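Local coordinates for protein elastinolytic metalloprotease (Pseudoalteromonas sp. CF6-2, PDB 6IK4) that is a zinc metalloprotease of the M23 family that probably cleaves elastin and bacterial peptidoglycan, this chain being the zinc-binding peptidase part of a longer protein, at residues 20-25 against 146-151; 29-34 against 127-132. One frame throughout, in Å; residues are numbered along the deposited sequence.

Contact 1: 20-25 against 146-151. With ZN (zinc ion), chain B.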
ATOM      1  N   ALA A  20      -9.427   4.085   3.111  1.00 13.21           N
ATOM      2  CA  ALA A  20      -8.412   5.082   2.796  1.00  8.87           C
ATOM      3  C   ALA A  20      -8.198   6.025   3.973  1.00 12.98           C
ATOM      4  O   ALA A  20      -9.141   6.384   4.687  1.00 15.13           O
ATOM      5  CB  ALA A  20      -8.815   5.869   1.544  1.00 11.12           C
ATOM      6  N   HIS A  21      -6.938   6.408   4.186  1.00 12.31           N
ATOM      7  CA  HIS A  21      -6.574   7.307   5.270  1.00 13.51           C
ATOM      8  C   HIS A  21      -5.350   8.105   4.860  1.00 13.60           C
ATOM      9  O   HIS A  21      -4.655   7.771   3.898  1.00 11.16           O
ATOM     10  CB  HIS A  21      -6.315   6.547   6.588  1.00 12.71           C
ATOM     11  CG  HIS A  21      -5.366   5.389   6.455  1.00 11.32           C
ATOM     12  ND1 HIS A  21      -5.724   4.202   5.848  1.00 11.31           N
ATOM     13  CD2 HIS A  21      -4.083   5.229   6.862  1.00 14.00           C
ATOM     14  CE1 HIS A  21      -4.704   3.363   5.886  1.00 12.24           C
ATOM     15  NE2 HIS A  21      -3.694   3.963   6.495  1.00 12.78           N
ATOM     16  N   SER A  22      -5.099   9.187   5.596  1.00 13.06           N
ATOM     17  CA  SER A  22      -3.874   9.934   5.376  1.00 13.16           C
ATOM     18  C   SER A  22      -2.682   9.136   5.891  1.00 14.87           C
ATOM     19  O   SER A  22      -2.824   8.129   6.600  1.00 14.26           O
ATOM     20  CB  SER A  22      -3.932  11.299   6.067  1.00 15.80           C
ATOM     21  OG  SER A  22      -3.537  11.167   7.425  1.00 20.96           O
ATOM     22  N   ASN A  23      -1.484   9.620   5.549  1.00 13.07           N
ATOM     23  CA  ASN A  23      -0.271   8.921   5.947  1.00 16.18           C
ATOM     24  C   ASN A  23      -0.192   8.756   7.457  1.00 20.38           C
ATOM     25  O   ASN A  23       0.303   7.733   7.938  1.00 24.17           O
ATOM     26  CB  ASN A  23       0.965   9.656   5.434  1.00 21.26           C
ATOM     27  CG  ASN A  23       2.242   8.889   5.706  1.00 27.74           C
ATOM     28  OD1 ASN A  23       2.320   7.687   5.450  1.00 22.45           O
ATOM     29  ND2 ASN A  23       3.246   9.573   6.246  1.00 27.99           N
ATOM     30  N   THR A  24      -0.700   9.733   8.217  1.00 22.39           N
ATOM     31  CA  THR A  24      -0.686   9.646   9.675  1.00 28.34           C
ATOM     32  C   THR A  24      -1.954   9.054  10.257  1.00 26.70           C
ATOM     33  O   THR A  24      -1.948   8.659  11.428  1.00 25.48           O
ATOM     34  CB  THR A  24      -0.500  11.028  10.305  1.00 27.96           C
ATOM     35  OG1 THR A  24      -1.625  11.846   9.971  1.00 25.64           O
ATOM     36  CG2 THR A  24       0.779  11.680   9.805  1.00 26.26           C
ATOM     37  N   GLY A  25      -3.036   8.997   9.486  1.00 22.20           N
ATOM     38  CA  GLY A  25      -4.323   8.595  10.005  1.00 20.82           C
ATOM     39  C   GLY A  25      -5.194   9.731  10.492  1.00 24.30           C
ATOM     40  O   GLY A  25      -6.325   9.475  10.916  1.00 28.77           O
ATOM     41  N   ASN A 146     -15.500   9.062   3.937  1.00 20.55           N
ATOM     42  CA  ASN A 146     -15.756  10.401   4.460  1.00 23.48           C
ATOM     43  C   ASN A 146     -14.954  10.727   5.711  1.00 24.66           C
ATOM     44  O   ASN A 146     -15.128  11.810   6.283  1.00 22.10           O
ATOM     45  CB  ASN A 146     -17.253  10.569   4.732  1.00 23.54           C
ATOM     46  CG  ASN A 146     -18.082  10.489   3.463  1.00 30.23           C
ATOM     47  OD1 ASN A 146     -17.593  10.780   2.364  1.00 38.74           O
ATOM     48  ND2 ASN A 146     -19.339  10.089   3.603  1.00 35.98           N
ATOM     49  N   SER A 147     -14.084   9.827   6.150  1.00 18.35           N
ATOM     50  CA  SER A 147     -13.198  10.076   7.279  1.00 18.45           C
ATOM     51  C   SER A 147     -12.028   9.112   7.157  1.00 21.18           C
ATOM     52  O   SER A 147     -12.080   8.148   6.390  1.00 19.18           O
ATOM     53  CB  SER A 147     -13.921   9.890   8.615  1.00 21.94           C
ATOM     54  OG  SER A 147     -14.382   8.559   8.730  1.00 23.72           O
ATOM     55  N   ASN A 148     -10.967   9.380   7.919  1.00 16.21           N
ATOM     56  CA  ASN A 148      -9.842   8.452   7.950  1.00 19.25           C
ATOM     57  C   ASN A 148     -10.300   7.052   8.340  1.00 20.96           C
ATOM     58  O   ASN A 148     -10.973   6.867   9.358  1.00 16.48           O
ATOM     59  CB  ASN A 148      -8.775   8.939   8.917  1.00 17.55           C
ATOM     60  CG  ASN A 148      -7.924  10.020   8.318  1.00 24.67           C
ATOM     61  OD1 ASN A 148      -6.927   9.739   7.648  1.00 21.15           O
ATOM     62  ND2 ASN A 148      -8.308  11.274   8.550  1.00 19.35           N
ATOM     63  N   TYR A 149      -9.938   6.074   7.507  1.00 15.20           N
ATOM     64  CA  TYR A 149     -10.179   4.646   7.693  1.00 13.75           C
ATOM     65  C   TYR A 149     -11.634   4.254   7.497  1.00 17.06           C
ATOM     66  O   TYR A 149     -12.002   3.105   7.788  1.00 17.32           O
ATOM     67  CB  TYR A 149      -9.725   4.159   9.073  1.00 14.70           C
ATOM     68  CG  TYR A 149      -8.257   4.335   9.375  1.00 16.33           C
ATOM     69  CD1 TYR A 149      -7.305   3.461   8.846  1.00 13.38           C
ATOM     70  CD2 TYR A 149      -7.822   5.356  10.216  1.00 15.83           C
ATOM     71  CE1 TYR A 149      -5.957   3.610   9.144  1.00 17.14           C
ATOM     72  CE2 TYR A 149      -6.475   5.514  10.512  1.00 19.28           C
ATOM     73  CZ  TYR A 149      -5.551   4.642   9.977  1.00 18.98           C
ATOM     74  OH  TYR A 149      -4.217   4.813  10.279  1.00 17.45           O
ATOM     75  N   ASP A 150     -12.476   5.169   7.026  1.00 15.64           N
ATOM     76  CA  ASP A 150     -13.885   4.864   6.810  1.00 21.20           C
ATOM     77  C   ASP A 150     -14.038   3.624   5.936  1.00 23.61           C
ATOM     78  O   ASP A 150     -13.537   3.578   4.809  1.00 18.14           O
ATOM     79  CB  ASP A 150     -14.560   6.079   6.167  1.00 17.85           C
ATOM     80  CG  ASP A 150     -16.055   5.897   5.960  1.00 19.16           C
ATOM     81  OD1 ASP A 150     -16.634   4.908   6.454  1.00 23.22           O
ATOM     82  OD2 ASP A 150     -16.653   6.775   5.299  1.00 22.19           O
ATOM     83  N   SER A 151     -14.706   2.603   6.477  1.00 15.35           N
ATOM     84  CA  SER A 151     -14.924   1.341   5.777  1.00 18.26           C
ATOM     85  C   SER A 151     -16.380   1.113   5.380  1.00 18.59           C
ATOM     86  O   SER A 151     -16.708   0.036   4.869  1.00 19.87           O
ATOM     87  CB  SER A 151     -14.435   0.168   6.641  1.00 21.09           C
ATOM     88  OG  SER A 151     -15.300  -0.027   7.751  1.00 22.09           O
TER
HETATM   89 ZN    ZN B 201      -2.028   2.926   7.243  1.00 14.95          ZN
HETATM   90  O   HOH W   1     -12.022   5.868   3.443  1.00 17.75           O

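Contact 2: 29-34 against 127-132. With ZN (zinc ion), chain B.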
ATOM      1  N   PRO A  29      -4.682  14.541   2.743  1.00 18.89           N
ATOM      2  CA  PRO A  29      -5.676  13.813   1.936  1.00 17.14           C
ATOM      3  C   PRO A  29      -5.699  12.328   2.297  1.00 16.20           C
ATOM      4  O   PRO A  29      -4.821  11.910   3.046  1.00 15.01           O
ATOM      5  CB  PRO A  29      -5.177  14.021   0.509  1.00 15.55           C
ATOM      6  CG  PRO A  29      -3.694  14.101   0.653  1.00 18.50           C
ATOM      7  CD  PRO A  29      -3.389  14.642   2.045  1.00 18.71           C
ATOM      8  N   TYR A  30      -6.663  11.551   1.790  1.00 13.91           N
ATOM      9  CA  TYR A  30      -6.697  10.110   2.071  1.00 15.17           C
ATOM     10  C   TYR A  30      -5.841   9.423   1.017  1.00 13.15           C
ATOM     11  O   TYR A  30      -6.323   9.000  -0.037  1.00 15.03           O
ATOM     12  CB  TYR A  30      -8.119   9.573   2.083  1.00 13.83           C
ATOM     13  CG  TYR A  30      -8.994  10.299   3.082  1.00 17.39           C
ATOM     14  CD1 TYR A  30      -8.442  10.911   4.206  1.00 13.09           C
ATOM     15  CD2 TYR A  30     -10.367  10.395   2.885  1.00 23.84           C
ATOM     16  CE1 TYR A  30      -9.250  11.598   5.118  1.00 17.35           C
ATOM     17  CE2 TYR A  30     -11.176  11.070   3.782  1.00 20.37           C
ATOM     18  CZ  TYR A  30     -10.612  11.671   4.893  1.00 23.12           C
ATOM     19  OH  TYR A  30     -11.435  12.348   5.765  1.00 24.87           O
ATOM     20  N   SER A  31      -4.560   9.300   1.335  1.00 11.71           N
ATOM     21  CA  SER A  31      -3.513   8.872   0.414  1.00 11.82           C
ATOM     22  C   SER A  31      -3.106   7.415   0.575  1.00 10.05           C
ATOM     23  O   SER A  31      -2.315   6.920  -0.236  1.00  9.12           O
ATOM     24  CB  SER A  31      -2.273   9.719   0.647  1.00 13.40           C
ATOM     25  OG  SER A  31      -1.776   9.451   1.944  1.00 13.87           O
ATOM     26  N   SER A  32      -3.575   6.738   1.618  1.00  9.04           N
ATOM     27  CA  SER A  32      -2.968   5.492   2.052  1.00 10.69           C
ATOM     28  C   SER A  32      -4.015   4.402   2.262  1.00 11.86           C
ATOM     29  O   SER A  32      -5.180   4.681   2.556  1.00 11.78           O
ATOM     30  CB  SER A  32      -2.183   5.700   3.360  1.00 10.48           C
ATOM     31  OG  SER A  32      -1.205   6.725   3.221  1.00 10.15           O
ATOM     32  N   LEU A  33      -3.566   3.154   2.125  1.00 11.07           N
ATOM     33  CA  LEU A  33      -4.359   1.959   2.390  1.00 10.06           C
ATOM     34  C   LEU A  33      -3.505   0.987   3.182  1.00 11.19           C
ATOM     35  O   LEU A  33      -2.294   0.905   2.964  1.00 11.37           O
ATOM     36  CB  LEU A  33      -4.820   1.286   1.081  1.00 10.56           C
ATOM     37  CG  LEU A  33      -5.775   2.100   0.209  1.00 15.46           C
ATOM     38  CD1 LEU A  33      -5.748   1.580  -1.228  1.00  9.07           C
ATOM     39  CD2 LEU A  33      -7.200   2.042   0.777  1.00 13.52           C
ATOM     40  N   ASP A  34      -4.128   0.252   4.104  1.00 11.19           N
ATOM     41  CA  ASP A  34      -3.451  -0.822   4.822  1.00 10.04           C
ATOM     42  C   ASP A  34      -3.860  -2.158   4.202  1.00  9.23           C
ATOM     43  O   ASP A  34      -5.048  -2.490   4.173  1.00 10.91           O
ATOM     44  CB  ASP A  34      -3.794  -0.782   6.314  1.00 10.11           C
ATOM     45  CG  ASP A  34      -3.298   0.485   6.981  1.00 14.16           C
ATOM     46  OD1 ASP A  34      -2.350   1.088   6.454  1.00  9.75           O
ATOM     47  OD2 ASP A  34      -3.842   0.876   8.032  1.00 15.30           O
ATOM     48  N   GLY A 127       6.854  13.785  -4.302  1.00 15.44           N
ATOM     49  CA  GLY A 127       7.259  13.535  -2.930  1.00 17.03           C
ATOM     50  C   GLY A 127       6.250  13.926  -1.873  1.00 19.69           C
ATOM     51  O   GLY A 127       6.569  13.854  -0.677  1.00 21.26           O
ATOM     52  N   GLN A 128       5.047  14.333  -2.265  1.00 15.47           N
ATOM     53  CA  GLN A 128       3.991  14.733  -1.344  1.00 17.46           C
ATOM     54  C   GLN A 128       2.836  13.753  -1.449  1.00 16.50           C
ATOM     55  O   GLN A 128       2.468  13.342  -2.548  1.00 13.96           O
ATOM     56  CB  GLN A 128       3.483  16.142  -1.671  1.00 19.88           C
ATOM     57  CG  GLN A 128       4.544  17.225  -1.567  1.00 25.88           C
ATOM     58  CD  GLN A 128       5.030  17.384  -0.142  1.00 35.97           C
ATOM     59  OE1 GLN A 128       4.259  17.738   0.751  1.00 45.51           O
ATOM     60  NE2 GLN A 128       6.315  17.123   0.082  1.00 43.46           N
ATOM     61  N   GLN A 129       2.228  13.399  -0.319  1.00 18.56           N
ATOM     62  CA  GLN A 129       1.118  12.466  -0.408  1.00 15.09           C
ATOM     63  C   GLN A 129      -0.050  13.120  -1.142  1.00 17.34           C
ATOM     64  O   GLN A 129      -0.269  14.333  -1.060  1.00 17.53           O
ATOM     65  CB  GLN A 129       0.704  11.976   0.991  1.00 19.83           C
ATOM     66  CG  GLN A 129       0.029  13.018   1.832  1.00 15.05           C
ATOM     67  CD  GLN A 129      -0.329  12.493   3.213  1.00 26.89           C
ATOM     68  OE1 GLN A 129      -0.952  11.431   3.355  1.00 16.48           O
ATOM     69  NE2 GLN A 129       0.062  13.239   4.244  1.00 21.22           N
ATOM     70  N   VAL A 130      -0.786  12.307  -1.902  1.00 15.23           N
ATOM     71  CA  VAL A 130      -1.908  12.783  -2.696  1.00 14.76           C
ATOM     72  C   VAL A 130      -3.092  11.848  -2.484  1.00 14.41           C
ATOM     73  O   VAL A 130      -2.935  10.681  -2.120  1.00 14.91           O
ATOM     74  CB  VAL A 130      -1.564  12.886  -4.198  1.00 20.06           C
ATOM     75  CG1 VAL A 130      -0.546  13.984  -4.435  1.00 20.10           C
ATOM     76  CG2 VAL A 130      -1.027  11.560  -4.701  1.00 17.82           C
ATOM     77  N   SER A 131      -4.287  12.372  -2.731  1.00 11.49           N
ATOM     78  CA  SER A 131      -5.498  11.603  -2.469  1.00 16.43           C
ATOM     79  C   SER A 131      -5.578  10.405  -3.401  1.00 15.06           C
ATOM     80  O   SER A 131      -5.188  10.482  -4.571  1.00 12.90           O
ATOM     81  CB  SER A 131      -6.736  12.479  -2.643  1.00 17.55           C
ATOM     82  OG  SER A 131      -7.918  11.699  -2.573  1.00 19.62           O
ATOM     83  N   LEU A 132      -6.078   9.284  -2.872  1.00 11.51           N
ATOM     84  CA  LEU A 132      -6.351   8.109  -3.689  1.00  9.24           C
ATOM     85  C   LEU A 132      -7.669   8.205  -4.436  1.00 12.88           C
ATOM     86  O   LEU A 132      -7.956   7.332  -5.265  1.00 14.78           O
ATOM     87  CB  LEU A 132      -6.365   6.841  -2.825  1.00 10.35           C
ATOM     88  CG  LEU A 132      -5.023   6.372  -2.251  1.00 11.66           C
ATOM     89  CD1 LEU A 132      -5.274   5.227  -1.262  1.00 11.04           C
ATOM     90  CD2 LEU A 132      -4.082   5.934  -3.357  1.00 11.13           C
TER
HETATM   91 ZN    ZN B 201      -2.028   2.926   7.243  1.00 14.95          ZN
HETATM   92  O   HOH W   2      -8.734  12.667   0.086  1.00 17.72           O

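Contact 1: 20-25 against 146-151
Two rings stack where the phenol of Tyr149 lies over one face of the His21 imidazole. Their centroids are 4.0 Å apart and the planes 20° from parallel, an offset stack in which Tyr149 CE1 sits above the middle of the imidazole. His21 CB adds a CH-pi contact, 3.8 Å from the centroid of the Tyr149 ring and almost on its normal. With CG between its own backbone N and carbonyl carbon (chi1 51°), His21 reaches the zinc ion through NE2 at 2.1 Å, while ND1 is held by the carbonyl of Gly19. Asp34 and His120 complete the protein ligands of this M23 metal site, and Tyr149, over His21 and touching Asp34, lies beside it.

Two direct hydrogen bonds join the segments. Tyr149 N, inside a type II turn from Ser147 to Asp150, donates to Ala20 O at 2.9 Å from above the carbonyl plane. Asn148 accepts from Ser22 N through OD1 at 2.8 Å, nearly straight at 171°, and its ND2 donates a hydrogen bond to Gly27 O. An alanine in place of Asn148 would probably leave both Ser22 N and Gly27 O without this partner and let the 20-25 loop shift. One water donates to both Ala20 O and Asp150 O.

Contact 2: 29-34 against 127-132
Ser31 OG gives its proton to Gln129 OE1 over 2.6 Å, arriving in the carbonyl plane on a lone pair of the amide oxygen. Gln129 gets there by turning CG between its backbone N and carbonyl carbon (chi1 71°) and then running extended; the same oxygen also accepts from Asn23 N, so two donors hold the amide in place. The second direct bond joins backbones: Leu132 N donates to Tyr30 O at 2.9 Å and 169°. A water adds a bridge, accepting from Tyr30 N and hydrogen-bonding Ser131 OG, which is also bonded to His133 N.

Around these polar links, carbon side chains pack against backbone and against one another. Pro29, which follows a cis peptide bond, lays its ring against the 129-131 backbone: CD meets Gln129 CG at 3.8 Å, while CB faces Ser131 CB at the same separation. Leu132 packs on the 31-33 side. Its CG lies 3.4 Å from Ser31 O, and its CD1 presses closely on Leu33 CG at 3.5 Å, the two leucine side chains meeting at an oblique angle.

Tyr30 is the centre of an inverse gamma turn, and Ser31 and Ser32 form a classic beta bulge opposite His21, just where strand 32-36 begins. The touching parts of the two segments run 69° apart, so they cross rather than pair as neighbouring strands. Two residues past Ser32, on the same strand, Asp34 binds the zinc ion through OD1 at 2.0 Å. Strand 119-125 is the common neighbour: it pairs antiparallel with both 32-36 and 128-129, its Leu123 bonding through the backbone to Ser31 and Val130 and packing against Leu132.

Contacts 1 and 2 lie with their centres about 9 Å apart, on the same side of the chain's centre; they touch each other and share the zinc ion. Along the chain the order is 20-25, 29-34, 127-132 and 146-151, so contact 2 falls wholly within the span bridged by contact 1. The first two segments belong to one run from strand 14-17 into strand 32-36; 127-132 leads out of the large antiparallel sheet toward the four-stranded one, and 146-151 is in the loop joining two strands of the latter, 140-143 and 157-160. His21 O and Ser32 N, 2.7 Å apart, probably form a hydrogen bond directly joining the contacts. Each supplies one zinc ligand, and His120 the third, bringing a late strand to the metal.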